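Local coordinates for protein agmatinase (Burkholderia thailandensis, PDB 4DZ4) that probably hydrolyses agmatine to putrescine and urea, as an agmatinase of the arginase family that holds two manganese ions in each subunit, at residues Y86-D91 with L312-R317; F35-Y40 with A76-A81. All coordinates share one frame; numbering follows the deposited sequence.

Contact 1: residues Y86-D91 with L312-R317; sequences YPWGFD and LLCLWR. With EDO (1,2-ethanediol), chain T.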
loop_
_atom_site.group_PDB
_atom_site.type_symbol
_atom_site.label_atom_id
_atom_site.label_comp_id
_atom_site.label_asym_id
_atom_site.label_seq_id
_atom_site.Cartn_x
_atom_site.Cartn_y
_atom_site.Cartn_z
ATOM N N TYR B 86 14.680 -24.120 11.172
ATOM C CA TYR B 86 13.874 -24.832 12.138
ATOM C C TYR B 86 12.926 -25.806 11.422
ATOM O O TYR B 86 12.378 -25.445 10.388
ATOM C CB TYR B 86 13.061 -23.831 12.962
ATOM C CG TYR B 86 12.450 -24.463 14.177
ATOM C CD1 TYR B 86 13.199 -24.613 15.342
ATOM C CD2 TYR B 86 11.138 -24.946 14.152
ATOM C CE1 TYR B 86 12.662 -25.213 16.469
ATOM C CE2 TYR B 86 10.586 -25.549 15.267
ATOM C CZ TYR B 86 11.359 -25.677 16.417
ATOM O OH TYR B 86 10.860 -26.261 17.522
ATOM N N PRO B 87 12.704 -27.031 11.966
ATOM C CA PRO B 87 13.175 -27.625 13.208
ATOM C C PRO B 87 14.498 -28.364 13.013
ATOM O O PRO B 87 14.989 -28.975 13.956
ATOM C CB PRO B 87 12.072 -28.644 13.538
ATOM C CG PRO B 87 11.601 -29.107 12.192
ATOM C CD PRO B 87 11.744 -27.924 11.270
ATOM N N TRP B 88 15.043 -28.289 11.789
ATOM C CA TRP B 88 16.287 -28.981 11.391
ATOM C C TRP B 88 17.424 -28.857 12.374
ATOM O O TRP B 88 18.041 -29.865 12.790
ATOM C CB TRP B 88 16.736 -28.431 10.036
ATOM C CG TRP B 88 15.656 -28.529 8.980
ATOM C CD1 TRP B 88 14.841 -27.502 8.470
ATOM C CD2 TRP B 88 15.238 -29.749 8.277
ATOM N NE1 TRP B 88 13.973 -28.000 7.514
ATOM C CE2 TRP B 88 14.169 -29.351 7.349
ATOM C CE3 TRP B 88 15.630 -31.083 8.328
ATOM C CZ2 TRP B 88 13.542 -30.277 6.514
ATOM C CZ3 TRP B 88 14.995 -32.004 7.478
ATOM C CH2 TRP B 88 13.975 -31.611 6.604
ATOM N N GLY B 89 17.767 -27.619 12.721
ATOM C CA GLY B 89 18.724 -27.389 13.803
ATOM C C GLY B 89 20.176 -27.601 13.406
ATOM O O GLY B 89 21.031 -27.811 14.269
ATOM N N PHE B 90 20.447 -27.578 12.106
ATOM C CA PHE B 90 21.821 -27.568 11.617
ATOM C C PHE B 90 21.981 -26.379 10.689
ATOM O O PHE B 90 20.992 -25.864 10.169
ATOM C CB PHE B 90 22.174 -28.902 10.916
ATOM C CG PHE B 90 21.180 -29.336 9.862
ATOM C CD1 PHE B 90 21.066 -28.651 8.654
ATOM C CD2 PHE B 90 20.357 -30.446 10.080
ATOM C CE1 PHE B 90 20.145 -29.046 7.695
ATOM C CE2 PHE B 90 19.440 -30.848 9.121
ATOM C CZ PHE B 90 19.337 -30.157 7.928
ATOM N N ASP B 91 23.220 -25.932 10.481
ATOM C CA ASP B 91 23.478 -24.969 9.419
ATOM C C ASP B 91 23.728 -25.810 8.174
ATOM O O ASP B 91 24.736 -26.516 8.105
ATOM C CB ASP B 91 24.696 -24.095 9.731
ATOM C CG ASP B 91 25.022 -23.127 8.592
ATOM O OD1 ASP B 91 24.499 -23.300 7.475
ATOM O OD2 ASP B 91 25.767 -22.169 8.841
ATOM N N LEU B 312 13.587 -27.127 1.079
ATOM C CA LEU B 312 14.123 -27.949 -0.015
ATOM C C LEU B 312 15.645 -28.129 0.111
ATOM O O LEU B 312 16.157 -29.253 -0.033
ATOM C CB LEU B 312 13.728 -27.370 -1.397
ATOM C CG LEU B 312 12.211 -27.459 -1.671
ATOM C CD1 LEU B 312 11.826 -26.555 -2.826
ATOM C CD2 LEU B 312 11.810 -28.910 -1.963
ATOM N N LEU B 313 16.373 -27.039 0.384
ATOM C CA LEU B 313 17.821 -27.165 0.651
ATOM C C LEU B 313 18.105 -28.134 1.806
ATOM O O LEU B 313 19.033 -28.921 1.733
ATOM C CB LEU B 313 18.489 -25.818 0.958
ATOM C CG LEU B 313 18.405 -24.850 -0.236
ATOM C CD1 LEU B 313 19.024 -23.503 0.118
ATOM C CD2 LEU B 313 19.138 -25.447 -1.421
ATOM N N CYS B 314 17.316 -28.050 2.864
ATOM C CA CYS B 314 17.565 -28.877 4.031
ATOM C C CYS B 314 17.323 -30.342 3.714
ATOM O O CYS B 314 18.052 -31.198 4.209
ATOM C CB CYS B 314 16.717 -28.379 5.211
ATOM S SG CYS B 314 17.289 -26.804 5.885
ATOM N N LEU B 315 16.316 -30.622 2.880
ATOM C CA LEU B 315 16.056 -31.994 2.422
ATOM C C LEU B 315 17.282 -32.532 1.694
ATOM O O LEU B 315 17.718 -33.658 1.965
ATOM C CB LEU B 315 14.835 -32.088 1.526
ATOM C CG LEU B 315 13.479 -31.882 2.231
ATOM C CD1 LEU B 315 12.377 -31.756 1.187
ATOM C CD2 LEU B 315 13.194 -33.052 3.160
ATOM N N TRP B 316 17.850 -31.721 0.800
ATOM C CA TRP B 316 19.089 -32.135 0.136
ATOM C C TRP B 316 20.274 -32.315 1.067
ATOM O O TRP B 316 21.074 -33.238 0.862
ATOM C CB TRP B 316 19.421 -31.211 -1.034
ATOM C CG TRP B 316 18.588 -31.475 -2.270
ATOM C CD1 TRP B 316 18.326 -32.700 -2.901
ATOM C CD2 TRP B 316 17.903 -30.465 -3.103
ATOM N NE1 TRP B 316 17.534 -32.520 -4.020
ATOM C CE2 TRP B 316 17.253 -31.206 -4.205
ATOM C CE3 TRP B 316 17.766 -29.084 -3.042
ATOM C CZ2 TRP B 316 16.492 -30.559 -5.187
ATOM C CZ3 TRP B 316 16.999 -28.443 -4.040
ATOM C CH2 TRP B 316 16.409 -29.169 -5.104
ATOM N N ARG B 317 20.408 -31.442 2.077
ATOM C CA ARG B 317 21.502 -31.574 3.067
ATOM C C ARG B 317 21.359 -32.935 3.735
ATOM O O ARG B 317 22.345 -33.654 3.896
ATOM C CB ARG B 317 21.469 -30.447 4.117
ATOM C CG ARG B 317 22.672 -30.404 5.061
ATOM C CD ARG B 317 22.445 -31.318 6.263
ATOM N NE ARG B 317 23.639 -31.462 7.082
ATOM C CZ ARG B 317 23.687 -32.141 8.227
ATOM N NH1 ARG B 317 22.608 -32.743 8.699
ATOM N NH2 ARG B 317 24.824 -32.236 8.895
HETATM C C1 EDO T . 22.976 -20.032 11.081
HETATM O O1 EDO T . 22.733 -21.195 10.271
HETATM C C2 EDO T . 24.048 -19.158 10.459
HETATM O O2 EDO T . 25.277 -19.885 10.617
#

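Contact 2: residues F35-Y40 with A76-A81; sequences FMRRNY and ASVQLA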
loop_
_atom_site.group_PDB
_atom_site.type_symbol
_atom_site.label_atom_id
_atom_site.label_comp_id
_atom_site.label_asym_id
_atom_site.label_seq_id
_atom_site.Cartn_x
_atom_site.Cartn_y
_atom_site.Cartn_z
ATOM N N PHE B 35 20.365 -15.404 -2.611
ATOM C CA PHE B 35 19.456 -16.255 -1.878
ATOM C C PHE B 35 20.131 -16.883 -0.660
ATOM O O PHE B 35 21.129 -17.575 -0.790
ATOM C CB PHE B 35 18.820 -17.360 -2.736
ATOM C CG PHE B 35 17.829 -18.170 -1.955
ATOM C CD1 PHE B 35 16.535 -17.669 -1.724
ATOM C CD2 PHE B 35 18.212 -19.379 -1.361
ATOM C CE1 PHE B 35 15.642 -18.394 -0.941
ATOM C CE2 PHE B 35 17.324 -20.113 -0.585
ATOM C CZ PHE B 35 16.035 -19.617 -0.365
ATOM N N MET B 36 19.573 -16.631 0.517
ATOM C CA MET B 36 20.148 -17.084 1.799
ATOM C C MET B 36 21.636 -16.755 1.891
ATOM O O MET B 36 22.428 -17.497 2.500
ATOM C CB MET B 36 19.845 -18.583 2.077
ATOM C CG MET B 36 18.418 -18.763 2.575
ATOM S SD MET B 36 18.013 -20.461 2.937
ATOM C CE MET B 36 18.749 -20.613 4.570
ATOM N N ARG B 37 22.008 -15.617 1.306
ATOM C CA ARG B 37 23.394 -15.095 1.345
ATOM C C ARG B 37 24.447 -15.987 0.711
ATOM O O ARG B 37 25.630 -15.788 0.971
ATOM C CB ARG B 37 23.860 -14.761 2.785
ATOM C CG ARG B 37 22.838 -13.991 3.623
ATOM C CD ARG B 37 22.545 -12.616 3.043
ATOM N NE ARG B 37 21.859 -11.837 4.080
ATOM C CZ ARG B 37 21.708 -10.518 4.059
ATOM N NH1 ARG B 37 22.141 -9.807 3.026
ATOM N NH2 ARG B 37 21.124 -9.911 5.089
ATOM N N ARG B 38 24.030 -16.973 -0.074
ATOM C CA ARG B 38 24.969 -17.894 -0.688
ATOM C C ARG B 38 25.886 -17.206 -1.716
ATOM O O ARG B 38 25.560 -16.137 -2.273
ATOM C CB ARG B 38 24.238 -19.118 -1.284
ATOM C CG ARG B 38 23.516 -20.002 -0.264
ATOM C CD ARG B 38 24.150 -19.985 1.142
ATOM N NE ARG B 38 25.504 -20.485 1.161
ATOM C CZ ARG B 38 26.381 -20.249 2.141
ATOM N NH1 ARG B 38 27.574 -20.761 2.036
ATOM N NH2 ARG B 38 26.080 -19.472 3.193
ATOM N N ASN B 39 27.064 -17.791 -1.939
ATOM C CA ASN B 39 28.011 -17.154 -2.858
ATOM C C ASN B 39 27.379 -16.885 -4.218
ATOM O O ASN B 39 26.806 -17.793 -4.824
ATOM C CB ASN B 39 29.218 -18.046 -3.110
ATOM C CG ASN B 39 30.078 -18.235 -1.877
ATOM O OD1 ASN B 39 29.735 -17.816 -0.782
ATOM N ND2 ASN B 39 31.230 -18.870 -2.068
ATOM N N TYR B 40 27.507 -15.646 -4.695
ATOM C CA TYR B 40 27.218 -15.334 -6.098
ATOM C C TYR B 40 28.360 -15.795 -6.988
ATOM O O TYR B 40 29.482 -15.265 -6.909
ATOM C CB TYR B 40 27.082 -13.820 -6.281
ATOM C CG TYR B 40 25.686 -13.246 -6.163
ATOM C CD1 TYR B 40 24.564 -13.888 -6.727
ATOM C CD2 TYR B 40 25.495 -12.009 -5.543
ATOM C CE1 TYR B 40 23.297 -13.323 -6.617
ATOM C CE2 TYR B 40 24.227 -11.415 -5.470
ATOM C CZ TYR B 40 23.152 -12.073 -6.007
ATOM O OH TYR B 40 21.919 -11.483 -5.925
ATOM N N ALA B 76 13.501 -11.727 0.607
ATOM C CA ALA B 76 12.737 -12.308 1.696
ATOM C C ALA B 76 13.471 -13.407 2.451
ATOM O O ALA B 76 12.946 -13.920 3.450
ATOM C CB ALA B 76 11.425 -12.864 1.149
ATOM N N SER B 77 14.630 -13.815 1.946
ATOM C CA SER B 77 15.363 -14.939 2.541
ATOM C C SER B 77 16.362 -14.496 3.638
ATOM O O SER B 77 17.024 -15.340 4.234
ATOM C CB SER B 77 16.088 -15.741 1.445
ATOM O OG SER B 77 17.217 -15.005 0.951
ATOM N N VAL B 78 16.470 -13.193 3.888
ATOM C CA VAL B 78 17.488 -12.671 4.843
ATOM C C VAL B 78 17.405 -13.244 6.249
ATOM O O VAL B 78 18.435 -13.582 6.862
ATOM C CB VAL B 78 17.621 -11.123 4.845
ATOM C CG1 VAL B 78 18.053 -10.642 3.468
ATOM C CG2 VAL B 78 16.312 -10.428 5.217
ATOM N N GLN B 79 16.200 -13.376 6.791
ATOM C CA GLN B 79 16.103 -13.901 8.140
ATOM C C GLN B 79 16.478 -15.374 8.207
ATOM O O GLN B 79 17.045 -15.823 9.185
ATOM C CB GLN B 79 14.686 -13.747 8.661
ATOM C CG GLN B 79 14.307 -12.338 9.029
ATOM C CD GLN B 79 12.865 -12.329 9.497
ATOM O OE1 GLN B 79 12.598 -12.503 10.682
ATOM N NE2 GLN B 79 11.929 -12.193 8.550
ATOM N N LEU B 80 16.126 -16.125 7.168
ATOM C CA LEU B 80 16.431 -17.553 7.110
ATOM C C LEU B 80 17.932 -17.808 7.129
ATOM O O LEU B 80 18.386 -18.868 7.597
ATOM C CB LEU B 80 15.799 -18.155 5.849
ATOM C CG LEU B 80 14.271 -18.321 5.966
ATOM C CD1 LEU B 80 13.698 -18.439 4.564
ATOM C CD2 LEU B 80 13.899 -19.563 6.778
ATOM N N ALA B 81 18.712 -16.835 6.668
ATOM C CA ALA B 81 20.184 -16.973 6.725
ATOM C C ALA B 81 20.800 -16.742 8.124
ATOM O O ALA B 81 21.960 -17.124 8.379
ATOM C CB ALA B 81 20.843 -16.052 5.689
HETATM O O HOH W 1 20.819 -12.341 6.758
#

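Contact 1: residues Y86-D91 with L312-R317
With chi1 at 51°, F90 places its ring between its own backbone N and carbonyl carbon, facing helix 300-323, where R317 extends its CG anti to the backbone N (-172°), bends at chi2 and lays its chain over that ring. The aliphatic part touches first: R317 CD sits 3.5 Å from F90 CE1. Farther out the guanidinium makes a cation-pi contact, R317 CZ standing 4.2 Å from the centroid of the F90 ring. The guanidinium plane is tilted 30° from the ring, and of its atoms R317 NH1 comes nearest, 3.5 Å from F90 CD2. The opposite face of F90 carries W88 CB, off-centre, so the phenyl is held between its own loop and the arginine.

One turn earlier on the helix, C314 meets the indole of W88. C314 CB lies over the face, 3.5 Å from the centroid of the five-membered ring, in a CH-pi contact, and C314 SG is 3.8 Å from the same centroid, a cysteine sulfur-aromatic contact. At the far end of the indole W88 CH2 meets L315 CD2 at 3.8 Å. The loop 86-91, which contains a cis peptide bond before P87, thus packs two aromatic side chains along the C-terminal helix of the arginase fold.

Polar ends are met by other partners: W88 NE1 bonds D311, one turn before L315, R317 NE forms a salt bridge with D95, and D91 OD2 accepts from O2 of a 1,2-ethanediol, probably from the crystallisation liquor. The attraction between the two segments comes from apolar packing and from CH-pi, sulfur-aromatic and cation-pi contacts, while D95 probably offsets the arginine charge and steadies its guanidinium over F90.

Contact 2: residues F35-Y40 with A76-A81
M36 gives up more surface here than any other residue, S77 and R37 following. The backbone N of M36 donates to S77 OG over 2.9 Å in a nearly straight bond, 168° at the hydrogen. S77 can receive it because chi1 of 73° sets OG between its own N and carbonyl carbon; the same hydroxyl is also bonded to R74 O, in the last turn of helix 69-76. Beside this bond S77 CB packs against the ring of F35, 3.6 Å from CE1. The M36 side chain runs past S77 and bends at chi3, bringing CE to 4.0 Å from L80 CB.

In the arginase fold, this joins the chain leading into strand 39-40, outermost of the parallel sheet within the chain, to the loop that leaves helix 69-76. F35, M36 and L80 also lean on helix 300-323, while across the subunit boundary V78 packs on F62 of a second subunit.

R37 takes the other flank. Its CG rests 3.5 Å from A81 CB, and after a bend at chi2 its guanidinium spreads over V78, whose CG1 lies off-centre against one face, 3.5 Å from R37 NH2. A water bridges the same pair, accepting from R37 NE at 2.9 Å and donating to V78 O at 2.7 Å. R37 NH1 turns to the carbonyl oxygens of A30 and V32, both in the loop just before F35.

From the N terminus, the chain passes 35-40, which ends in strand 39-40, then runs through strand 49-54 and helix 69-76 before contact 2 closes this short loop at 76-81. A few residues later, 86-91 opens contact 1, which closes only at 312-317 on helix 300-323, after most of the parallel sheet has been built. The two loops are therefore in series, neither nested nor crossed. The centres of the two contacts lie about 14 Å apart, and they meet where L313 CD1 packs on F35 CE2 at 3.9 Å. Together they tie two parts of the connection between helix 69-76 and strand 98-103, the chain before strand 39-40 and the C-terminal helix into one region, away from the manganese site; both also touch a second subunit.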